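Local coordinates for protein alkaline phosphatase PHOX (Pseudomonas fluorescens, PDB 3ZWU) that hydrolyses phosphate monoesters as an alkaline phosphatase, probably at a central cluster of iron and calcium ions that here holds vanadate, at residues 189-194 against 250-255; 272-277 against 387-392; 491-496 against 508-513. All coordinates share one frame; numbering follows the deposited sequence.

Interaction 1: 189-194 against 250-255. With FEO (mu-oxo-diiron), chain I; VO4 (vanadate ion), chain C.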
loop_
_atom_site.group_PDB
_atom_site.type_symbol
_atom_site.label_atom_id
_atom_site.label_comp_id
_atom_site.label_asym_id
_atom_site.label_seq_id
_atom_site.Cartn_x
_atom_site.Cartn_y
_atom_site.Cartn_z
ATOM N N TYR A 189 8.614 10.307 -4.674
ATOM C CA TYR A 189 7.675 9.218 -4.492
ATOM C C TYR A 189 8.163 8.306 -3.394
ATOM O O TYR A 189 9.348 7.991 -3.351
ATOM C CB TYR A 189 7.600 8.428 -5.799
ATOM C CG TYR A 189 6.610 7.288 -5.783
ATOM C CD1 TYR A 189 5.249 7.524 -5.649
ATOM C CD2 TYR A 189 7.030 5.973 -5.941
ATOM C CE1 TYR A 189 4.325 6.483 -5.689
ATOM C CE2 TYR A 189 6.117 4.922 -5.975
ATOM C CZ TYR A 189 4.762 5.183 -5.850
ATOM O OH TYR A 189 3.844 4.158 -5.868
ATOM N N LEU A 190 7.252 7.857 -2.525
ATOM C CA LEU A 190 7.579 6.897 -1.487
ATOM C C LEU A 190 6.902 5.583 -1.839
ATOM O O LEU A 190 5.708 5.586 -2.137
ATOM C CB LEU A 190 7.115 7.364 -0.106
ATOM C CG LEU A 190 7.670 8.698 0.370
ATOM C CD1 LEU A 190 7.160 9.030 1.760
ATOM C CD2 LEU A 190 9.194 8.699 0.372
ATOM N N THR A 191 7.662 4.478 -1.856
ATOM C CA THR A 191 7.131 3.137 -2.092
ATOM C C THR A 191 7.377 2.347 -0.822
ATOM O O THR A 191 8.407 2.521 -0.163
ATOM C CB THR A 191 7.665 2.497 -3.371
ATOM O OG1 THR A 191 6.951 1.285 -3.584
ATOM C CG2 THR A 191 9.142 2.199 -3.334
ATOM N N CYS A 192 6.422 1.491 -0.476
ATOM C CA CYS A 192 6.405 0.779 0.784
ATOM C C CYS A 192 6.566 -0.707 0.624
ATOM O O CYS A 192 5.758 -1.327 -0.057
ATOM C CB CYS A 192 5.102 1.107 1.487
ATOM S SG CYS A 192 4.979 2.833 2.006
ATOM N N GLU A 193 7.563 -1.291 1.304
ATOM C CA GLU A 193 7.811 -2.731 1.277
ATOM C C GLU A 193 6.969 -3.371 2.362
ATOM O O GLU A 193 7.170 -3.077 3.543
ATOM C CB GLU A 193 9.291 -3.017 1.507
ATOM C CG GLU A 193 10.146 -2.469 0.383
ATOM C CD GLU A 193 11.633 -2.405 0.651
ATOM O OE1 GLU A 193 12.058 -2.633 1.806
ATOM O OE2 GLU A 193 12.382 -2.133 -0.313
ATOM N N GLU A 194 6.002 -4.211 1.969
ATOM C CA GLU A 194 5.059 -4.814 2.900
ATOM C C GLU A 194 5.402 -6.251 3.245
ATOM O O GLU A 194 6.152 -6.459 4.192
ATOM C CB GLU A 194 3.633 -4.668 2.363
ATOM C CG GLU A 194 2.548 -5.156 3.308
ATOM C CD GLU A 194 1.199 -5.320 2.647
ATOM O OE1 GLU A 194 1.158 -5.570 1.422
ATOM O OE2 GLU A 194 0.181 -5.269 3.369
ATOM N N VAL A 250 10.900 3.452 0.754
ATOM C CA VAL A 250 11.940 3.768 -0.218
ATOM C C VAL A 250 11.537 5.010 -0.986
ATOM O O VAL A 250 10.422 5.086 -1.503
ATOM C CB VAL A 250 12.173 2.572 -1.160
ATOM C CG1 VAL A 250 13.298 2.847 -2.164
ATOM C CG2 VAL A 250 12.452 1.305 -0.358
ATOM N N GLU A 251 12.458 5.969 -1.086
ATOM C CA GLU A 251 12.219 7.236 -1.748
ATOM C C GLU A 251 12.793 7.211 -3.160
ATOM O O GLU A 251 13.970 6.885 -3.347
ATOM C CB GLU A 251 12.821 8.368 -0.917
ATOM C CG GLU A 251 12.463 9.747 -1.434
ATOM C CD GLU A 251 12.791 10.885 -0.494
ATOM O OE1 GLU A 251 13.454 10.645 0.541
ATOM O OE2 GLU A 251 12.394 12.029 -0.808
ATOM N N ILE A 252 11.958 7.567 -4.148
ATOM C CA ILE A 252 12.304 7.567 -5.564
ATOM C C ILE A 252 12.086 8.958 -6.154
ATOM O O ILE A 252 11.072 9.588 -5.866
ATOM C CB ILE A 252 11.428 6.512 -6.300
ATOM C CG1 ILE A 252 11.816 5.088 -5.878
ATOM C CG2 ILE A 252 11.530 6.673 -7.833
ATOM C CD1 ILE A 252 10.757 4.046 -6.108
ATOM N N ASP A 253 13.006 9.403 -7.029
ATOM C CA ASP A 253 12.868 10.657 -7.754
ATOM C C ASP A 253 12.374 10.279 -9.162
ATOM O O ASP A 253 13.187 9.849 -9.984
ATOM C CB ASP A 253 14.201 11.423 -7.823
ATOM C CG ASP A 253 14.101 12.731 -8.593
ATOM O OD1 ASP A 253 13.003 13.032 -9.120
ATOM O OD2 ASP A 253 15.113 13.460 -8.659
ATOM N N PRO A 254 11.065 10.432 -9.457
ATOM C CA PRO A 254 10.571 10.051 -10.781
ATOM C C PRO A 254 11.098 10.921 -11.926
ATOM O O PRO A 254 11.089 10.468 -13.068
ATOM C CB PRO A 254 9.054 10.158 -10.631
ATOM C CG PRO A 254 8.855 11.206 -9.637
ATOM C CD PRO A 254 9.998 11.085 -8.670
ATOM N N PHE A 255 11.561 12.152 -11.630
ATOM C CA PHE A 255 12.091 13.067 -12.645
ATOM C C PHE A 255 13.550 12.813 -13.026
ATOM O O PHE A 255 14.044 13.477 -13.933
ATOM C CB PHE A 255 11.892 14.523 -12.207
ATOM C CG PHE A 255 10.434 14.886 -12.177
ATOM C CD1 PHE A 255 9.766 15.230 -13.340
ATOM C CD2 PHE A 255 9.706 14.791 -11.005
ATOM C CE1 PHE A 255 8.403 15.515 -13.320
ATOM C CE2 PHE A 255 8.346 15.073 -10.988
ATOM C CZ PHE A 255 7.707 15.442 -12.142
HETATM FE FE1 FEO I . -0.207 -5.096 -0.024
HETATM FE FE2 FEO I . -1.819 -4.837 3.095
HETATM O O FEO I . -1.739 -4.753 1.183
HETATM V V VO4 C . -2.458 -6.958 0.839
HETATM O O1 VO4 C . -3.028 -8.578 0.506
HETATM O O2 VO4 C . -3.817 -6.074 0.146
HETATM O O3 VO4 C . -0.948 -7.050 -0.002
HETATM O O4 VO4 C . -2.435 -6.929 2.575
HETATM O O HOH W 1 -1.736 -4.635 -1.563
#

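Interaction 2: 272-277 against 387-392. With CA (calcium ion), chain F; CA (calcium ion), chain G; FEO (mu-oxo-diiron), chain I; VO4 (vanadate ion), chain C.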
loop_
_atom_site.group_PDB
_atom_site.type_symbol
_atom_site.label_atom_id
_atom_site.label_comp_id
_atom_site.label_asym_id
_atom_site.label_seq_id
_atom_site.Cartn_x
_atom_site.Cartn_y
_atom_site.Cartn_z
ATOM N N HIS A 272 5.165 -2.256 5.775
ATOM C CA HIS A 272 4.595 -0.963 5.408
ATOM C C HIS A 272 3.547 -1.068 4.321
ATOM O O HIS A 272 3.843 -1.594 3.250
ATOM C CB HIS A 272 5.684 -0.015 4.889
ATOM C CG HIS A 272 6.677 0.420 5.903
ATOM N ND1 HIS A 272 6.495 1.568 6.645
ATOM C CD2 HIS A 272 7.874 -0.116 6.209
ATOM C CE1 HIS A 272 7.577 1.678 7.401
ATOM N NE2 HIS A 272 8.428 0.679 7.177
ATOM N N GLU A 273 2.359 -0.489 4.549
ATOM C CA GLU A 273 1.324 -0.445 3.529
ATOM C C GLU A 273 1.527 0.833 2.706
ATOM O O GLU A 273 1.922 0.735 1.550
ATOM C CB GLU A 273 -0.075 -0.495 4.138
ATOM C CG GLU A 273 -1.152 -0.545 3.063
ATOM C CD GLU A 273 -1.692 -1.914 2.726
ATOM O OE1 GLU A 273 -1.386 -2.886 3.456
ATOM O OE2 GLU A 273 -2.393 -2.024 1.694
ATOM N N ASN A 274 1.255 2.016 3.282
ATOM C CA ASN A 274 1.430 3.289 2.585
ATOM C C ASN A 274 2.100 4.302 3.510
ATOM O O ASN A 274 2.447 3.963 4.646
ATOM C CB ASN A 274 0.101 3.782 1.982
ATOM C CG ASN A 274 -0.709 4.752 2.785
ATOM O OD1 ASN A 274 -0.824 4.623 4.007
ATOM N ND2 ASN A 274 -1.426 5.649 2.109
ATOM N N ALA A 275 2.319 5.515 3.013
ATOM C CA ALA A 275 2.991 6.579 3.745
ATOM C C ALA A 275 2.225 7.867 3.491
ATOM O O ALA A 275 2.304 8.414 2.394
ATOM C CB ALA A 275 4.428 6.705 3.256
ATOM N N ALA A 276 1.425 8.313 4.468
ATOM C CA ALA A 276 0.571 9.490 4.306
ATOM C C ALA A 276 1.277 10.746 4.782
ATOM O O ALA A 276 1.582 10.860 5.970
ATOM C CB ALA A 276 -0.737 9.299 5.063
ATOM N N LEU A 277 1.487 11.712 3.872
ATOM C CA LEU A 277 2.193 12.948 4.188
ATOM C C LEU A 277 1.294 14.023 4.783
ATOM O O LEU A 277 0.176 14.250 4.322
ATOM C CB LEU A 277 2.915 13.523 2.949
ATOM C CG LEU A 277 4.374 13.104 2.727
ATOM C CD1 LEU A 277 5.321 13.813 3.681
ATOM C CD2 LEU A 277 4.549 11.603 2.778
ATOM N N GLU A 387 -4.134 -0.766 6.926
ATOM C CA GLU A 387 -3.701 -0.706 5.544
ATOM C C GLU A 387 -3.486 0.768 5.196
ATOM O O GLU A 387 -2.640 1.384 5.847
ATOM C CB GLU A 387 -4.596 -1.537 4.603
ATOM C CG GLU A 387 -4.400 -3.031 4.811
ATOM C CD GLU A 387 -4.789 -3.925 3.649
ATOM O OE1 GLU A 387 -5.999 -4.196 3.501
ATOM O OE2 GLU A 387 -3.898 -4.360 2.883
ATOM N N TRP A 388 -4.184 1.356 4.223
ATOM C CA TRP A 388 -3.859 2.711 3.803
ATOM C C TRP A 388 -4.317 3.773 4.761
ATOM O O TRP A 388 -5.375 3.648 5.372
ATOM C CB TRP A 388 -4.437 3.043 2.430
ATOM C CG TRP A 388 -3.895 2.253 1.285
ATOM C CD1 TRP A 388 -3.747 0.896 1.212
ATOM C CD2 TRP A 388 -3.718 2.743 -0.043
ATOM N NE1 TRP A 388 -3.449 0.519 -0.073
ATOM C CE2 TRP A 388 -3.436 1.633 -0.867
ATOM C CE3 TRP A 388 -3.813 4.013 -0.626
ATOM C CZ2 TRP A 388 -3.218 1.762 -2.234
ATOM C CZ3 TRP A 388 -3.615 4.135 -1.986
ATOM C CH2 TRP A 388 -3.313 3.019 -2.770
ATOM N N ILE A 389 -3.532 4.852 4.833
ATOM C CA ILE A 389 -3.810 6.037 5.609
ATOM C C ILE A 389 -3.850 7.225 4.653
ATOM O O ILE A 389 -3.010 7.320 3.752
ATOM C CB ILE A 389 -2.749 6.249 6.714
ATOM C CG1 ILE A 389 -2.702 5.033 7.651
ATOM C CG2 ILE A 389 -3.036 7.542 7.501
ATOM C CD1 ILE A 389 -1.594 5.043 8.664
ATOM N N VAL A 390 -4.820 8.124 4.840
ATOM C CA VAL A 390 -4.917 9.353 4.055
ATOM C C VAL A 390 -5.203 10.521 4.978
ATOM O O VAL A 390 -5.787 10.342 6.048
ATOM C CB VAL A 390 -5.931 9.292 2.894
ATOM C CG1 VAL A 390 -5.469 8.326 1.816
ATOM C CG2 VAL A 390 -7.330 8.938 3.380
ATOM N N VAL A 391 -4.784 11.715 4.558
ATOM C CA VAL A 391 -4.958 12.946 5.314
ATOM C C VAL A 391 -5.854 13.849 4.486
ATOM O O VAL A 391 -5.550 14.092 3.317
ATOM C CB VAL A 391 -3.590 13.608 5.600
ATOM C CG1 VAL A 391 -3.765 14.918 6.362
ATOM C CG2 VAL A 391 -2.674 12.658 6.368
ATOM N N SER A 392 -6.964 14.328 5.065
ATOM C CA SER A 392 -7.879 15.193 4.333
ATOM C C SER A 392 -7.196 16.486 3.919
ATOM O O SER A 392 -6.651 17.171 4.779
ATOM C CB SER A 392 -9.101 15.537 5.178
ATOM O OG SER A 392 -9.874 16.544 4.545
HETATM CA CA CA F . -3.446 -3.468 0.199
HETATM CA CA CA G . -5.544 -5.971 1.766
HETATM FE FE1 FEO I . -0.207 -5.096 -0.024
HETATM FE FE2 FEO I . -1.819 -4.837 3.095
HETATM O O FEO I . -1.739 -4.753 1.183
HETATM V V VO4 C . -2.458 -6.958 0.839
HETATM O O1 VO4 C . -3.028 -8.578 0.506
HETATM O O2 VO4 C . -3.817 -6.074 0.146
HETATM O O3 VO4 C . -0.948 -7.050 -0.002
HETATM O O4 VO4 C . -2.435 -6.929 2.575
HETATM O O HOH W 2 -0.263 2.695 5.822
HETATM O O HOH W 3 -2.137 -1.784 -1.198
HETATM O O HOH W 4 -4.616 -3.302 -1.938
HETATM O O HOH W 1 -1.736 -4.635 -1.563
HETATM O O HOH W 5 -7.725 -6.410 2.526
HETATM O O HOH W 6 -5.294 -8.361 2.242
#

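Interaction 3: 491-496 against 508-513. With CA (calcium ion), chain G; CA (calcium ion), chain H; VO4 (vanadate ion), chain C.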
loop_
_atom_site.group_PDB
_atom_site.type_symbol
_atom_site.label_atom_id
_atom_site.label_comp_id
_atom_site.label_asym_id
_atom_site.label_seq_id
_atom_site.Cartn_x
_atom_site.Cartn_y
_atom_site.Cartn_z
ATOM N N ILE A 491 -12.784 4.910 -1.365
ATOM C CA ILE A 491 -12.509 3.692 -0.599
ATOM C C ILE A 491 -12.397 2.545 -1.575
ATOM O O ILE A 491 -13.326 2.327 -2.346
ATOM C CB ILE A 491 -13.653 3.432 0.417
ATOM C CG1 ILE A 491 -13.816 4.615 1.392
ATOM C CG2 ILE A 491 -13.422 2.123 1.192
ATOM C CD1 ILE A 491 -15.201 4.690 2.042
ATOM N N LEU A 492 -11.286 1.798 -1.528
ATOM C CA LEU A 492 -11.032 0.686 -2.433
ATOM C C LEU A 492 -11.025 -0.600 -1.616
ATOM O O LEU A 492 -10.499 -0.598 -0.500
ATOM C CB LEU A 492 -9.678 0.898 -3.106
ATOM C CG LEU A 492 -9.568 2.057 -4.114
ATOM C CD1 LEU A 492 -9.659 3.427 -3.448
ATOM C CD2 LEU A 492 -8.274 1.956 -4.901
ATOM N N THR A 493 -11.615 -1.692 -2.134
ATOM C CA THR A 493 -11.700 -2.931 -1.363
ATOM C C THR A 493 -10.831 -4.069 -1.877
ATOM O O THR A 493 -10.585 -4.204 -3.080
ATOM C CB THR A 493 -13.156 -3.385 -1.189
ATOM O OG1 THR A 493 -13.633 -4.052 -2.363
ATOM C CG2 THR A 493 -14.085 -2.247 -0.814
ATOM N N ASP A 494 -10.379 -4.897 -0.929
ATOM C CA ASP A 494 -9.606 -6.102 -1.168
ATOM C C ASP A 494 -10.177 -7.145 -0.210
ATOM O O ASP A 494 -9.547 -7.522 0.783
ATOM C CB ASP A 494 -8.115 -5.865 -0.904
ATOM C CG ASP A 494 -7.303 -7.145 -0.883
ATOM O OD1 ASP A 494 -7.696 -8.109 -1.582
ATOM O OD2 ASP A 494 -6.294 -7.203 -0.138
ATOM N N GLY A 495 -11.406 -7.551 -0.477
ATOM C CA GLY A 495 -12.107 -8.486 0.377
ATOM C C GLY A 495 -12.485 -9.774 -0.264
ATOM O O GLY A 495 -12.020 -10.133 -1.349
ATOM N N ASP A 496 -13.349 -10.488 0.443
ATOM C CA ASP A 496 -13.874 -11.761 -0.000
ATOM C C ASP A 496 -14.880 -11.447 -1.105
ATOM O O ASP A 496 -15.815 -10.675 -0.875
ATOM C CB ASP A 496 -14.532 -12.477 1.181
ATOM C CG ASP A 496 -14.911 -13.905 0.885
ATOM O OD1 ASP A 496 -15.639 -14.128 -0.097
ATOM O OD2 ASP A 496 -14.505 -14.797 1.655
ATOM N N ASN A 508 -18.088 -8.558 -6.464
ATOM C CA ASN A 508 -16.656 -8.382 -6.681
ATOM C C ASN A 508 -16.135 -7.175 -5.925
ATOM O O ASN A 508 -16.908 -6.351 -5.437
ATOM C CB ASN A 508 -16.365 -8.204 -8.173
ATOM C CG ASN A 508 -16.598 -9.432 -9.013
ATOM O OD1 ASN A 508 -16.874 -10.523 -8.511
ATOM N ND2 ASN A 508 -16.498 -9.268 -10.323
ATOM N N ASN A 509 -14.804 -7.043 -5.870
ATOM C CA ASN A 509 -14.188 -5.902 -5.207
ATOM C C ASN A 509 -14.604 -4.613 -5.875
ATOM O O ASN A 509 -14.983 -4.596 -7.047
ATOM C CB ASN A 509 -12.675 -6.042 -5.113
ATOM C CG ASN A 509 -12.283 -6.911 -3.945
ATOM O OD1 ASN A 509 -12.699 -6.661 -2.805
ATOM N ND2 ASN A 509 -11.546 -7.986 -4.181
ATOM N N GLN A 510 -14.494 -3.526 -5.161
ATOM C CA GLN A 510 -15.070 -2.295 -5.637
ATOM C C GLN A 510 -14.405 -1.070 -5.098
ATOM O O GLN A 510 -13.484 -1.154 -4.285
ATOM C CB GLN A 510 -16.545 -2.313 -5.192
ATOM C CG GLN A 510 -16.696 -2.562 -3.694
ATOM C CD GLN A 510 -18.085 -2.959 -3.299
ATOM O OE1 GLN A 510 -18.874 -2.131 -2.862
ATOM N NE2 GLN A 510 -18.397 -4.245 -3.386
ATOM N N MET A 511 -14.879 0.073 -5.575
ATOM C CA MET A 511 -14.476 1.373 -5.105
ATOM C C MET A 511 -15.738 2.133 -4.759
ATOM O O MET A 511 -16.706 2.120 -5.521
ATOM C CB MET A 511 -13.675 2.130 -6.158
ATOM C CG MET A 511 -13.186 3.466 -5.672
ATOM S SD MET A 511 -11.809 4.096 -6.652
ATOM C CE MET A 511 -12.610 4.314 -8.244
ATOM N N LEU A 512 -15.732 2.778 -3.599
ATOM C CA LEU A 512 -16.844 3.578 -3.112
ATOM C C LEU A 512 -16.356 4.987 -2.880
ATOM O O LEU A 512 -15.151 5.235 -2.863
ATOM C CB LEU A 512 -17.393 2.986 -1.813
ATOM C CG LEU A 512 -17.778 1.507 -1.895
ATOM C CD1 LEU A 512 -16.697 0.614 -1.303
ATOM C CD2 LEU A 512 -19.102 1.240 -1.195
ATOM N N CYS A 513 -17.290 5.919 -2.730
ATOM C CA CYS A 513 -16.976 7.314 -2.485
ATOM C C CYS A 513 -17.745 7.762 -1.269
ATOM O O CYS A 513 -18.939 7.481 -1.173
ATOM C CB CYS A 513 -17.323 8.164 -3.695
ATOM S SG CYS A 513 -16.672 9.844 -3.603
HETATM CA CA CA G . -5.544 -5.971 1.766
HETATM CA CA CA H . -4.311 -7.958 -1.417
HETATM V V VO4 C . -2.458 -6.958 0.839
HETATM O O1 VO4 C . -3.028 -8.578 0.506
HETATM O O2 VO4 C . -3.817 -6.074 0.146
HETATM O O3 VO4 C . -0.948 -7.050 -0.002
HETATM O O4 VO4 C . -2.435 -6.929 2.575
HETATM O O HOH W 7 -9.622 -9.709 -2.576
HETATM O O HOH W 5 -7.725 -6.410 2.526
HETATM O O HOH W 8 -5.773 -9.973 -1.165
HETATM O O HOH W 9 -14.483 -8.592 -2.302
HETATM O O HOH W 6 -5.294 -8.361 2.242
HETATM O O HOH W 10 -3.213 -10.111 -2.495
HETATM O O HOH W 11 -2.484 -7.037 -2.729
#

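Interaction 1: 189-194 against 250-255
An antiparallel strand pair within one mixed sheet of the beta-propeller-like PhoX fold joins Tyr189, Leu190 and Thr191 to Ile252, Glu251 and Val250. Tyr189 with Ile252 and Thr191 with Val250 are hydrogen-bonded pairs, each closed by two backbone bonds; Tyr189 N to Ile252 O, 2.8 Å, is one of them. Leu190 and Glu251 form the non-hydrogen-bonded pair between, where Leu190 CA and Glu251 CA come within 4.7 Å.

On the face of Tyr189, Thr191, Val250 and Ile252, one methyl carries the packing. Ile252 CD1 lies 3.7 Å from Thr191 CG2 and also reaches the edge of the Tyr189 ring, near its plane, 4.2 Å from Tyr189 CD2. The beta-branched residues suit extended backbone and offer methyls close to it. Thr191 OG1 stands anti to the backbone N (chi1 -172°), which turns CG2 to Ile252 and Val250 and leaves the hydroxyl to Asn88, the partner of Tyr189 OH as well. On the other face Leu190 CD2 rests 3.9 Å from Glu251 CB, a leucine methyl lying against the aliphatic part of a glutamate whose carboxylate forms a salt bridge with Arg264 and a hydrogen bond with Thr188.

Beyond the pair, extended Glu194 delivers OE1 to one iron of the oxo-bridged pair at 2.0 Å and OE2 to the other at 2.1 Å, so a single carboxylate bridges both. Strand 178-183 borders 189-193 and strand 262-264 borders 249-252, while Val119 of strand 118-127 and Phe74 of strand 68-76 pack on the sheet face that carries Tyr189.

Interaction 2: 272-277 against 387-392
Glu273 meets the start of strand 386-391 along its whole side chain. Glu273 CB lies 3.6 Å from Glu387 O, and CG packs against the Glu387 carbonyl carbon and Trp388 CD1. The chain then bends (chi2 97°), which swings the carboxylate into the metal cluster: Glu273 OE1 binds an iron at 2.0 Å, and Glu273 OE2 binds a calcium at 2.3 Å while sitting at the edge of the Trp388 ring, near its plane. A glutamate suits this place because its two oxygens can serve different metals. Glu387 comes from the other strand with an extended chain; Glu387 OE2 binds the same iron at 2.1 Å and a second calcium, to which OE1 adds another bond, and lies farther, 2.9 Å, from the calcium held by Glu273. The two carboxylates approach closely, their negative charge probably balanced by the cations between them.

Behind the metals, Asn274 holds Ile389 by both backbone groups. Asn274 OD1 accepts from Ile389 N at 2.8 Å, the donor lying well above the carbonyl plane, whereas ND2 gives a straighter bond (168°) to Ile389 O, which lies in the plane of the amide. A water that accepts from Asn274 N lies within hydrogen-bonding distance of Asn274 OD1 and Glu387 O. Without the amide, as with an alanine here, Ile389 N and O would probably lose these mates and the two segments be freer to shift. Farther on, small Ala276 brings CB within 3.8 Å of Ile389 CG2, and Val391 CG2 lies beside it.

The segments run nearly parallel, leading into or lying on edge strands 276-279 and 386-391, and converge on a mixed iron-calcium site, whose other ligands include Glu194, Asp292, Asp479 and Asp494, that holds vanadate, a phosphate analogue.

Interaction 3: 491-496 against 508-513
Asn509 OD1 is gripped by two donors from the opposite segment, Gly495 N and Thr493 OG1, each at 2.8 Å. The bond from Gly495 N is almost straight (177°), and both donors lie somewhat tilted from the amide's carbonyl plane. This grip closes the end of an antiparallel pair, strands 489-493 and 510-514, in a four-strand sheet of the beta-propeller-like fold, just where the first strand runs into a calcium-binding loop. The Thr493 hydroxyl works both ways: Thr493 OG1 donates to Asn509 and accepts from Gln510 N at 3.0 Å. With chi1 at 80°, OG1 sits between the backbone N and carbonyl carbon, turned to the facing chain. Threonine suits this place because the same side chain also offers a methyl, Thr493 CG2, which packs 3.9 Å from Leu512 CD1.

Ordinary backbone bonds hold the remainder, Ile491 pairing with Leu512, and Thr493 N bonding to Gln510 O. On the face away from Ile491 and Leu512, Leu492 and Met511 lie side by side and point the same way, CD1 of Leu492 3.9 Å from SD of Met511; Val547 of strand 544-550 touches both. The flexible thioether can follow the contour of the leucine.

Asp494 leaves the backbone away from segment 508-513, and its carboxylate reaches the metals. Asp494 OD2 bridges two calcium ions, at 2.4 and 2.5 Å, together with Glu387 and Asp479 at the first and Glu532 at the second. A water ties this ligand back to the pair: it donates to Asp494 OD1 and Gly495 O and accepts from Asn509 ND2 at 3.0 Å.

The three contacts approach one metal cluster from different parts of the fold. Interactions 1 and 2 have centres about 13 Å apart and touch at the irons, where Glu194 OE2 lies 2.9 Å from Glu273 OE1; Cys192 CB also packs on Glu273 O. Interaction 3 stands about 17 Å from interaction 2, centre to centre, without touching it, but the two share a calcium ion and two of its waters. Interactions 1 and 3, on opposite sides of the chain's centre, do not touch, their nearest atoms about 8 Å apart. All three, interaction 2 included, contact the vanadate, which bonds to iron and calcium alike and thus marks where a phosphate group would probably bind.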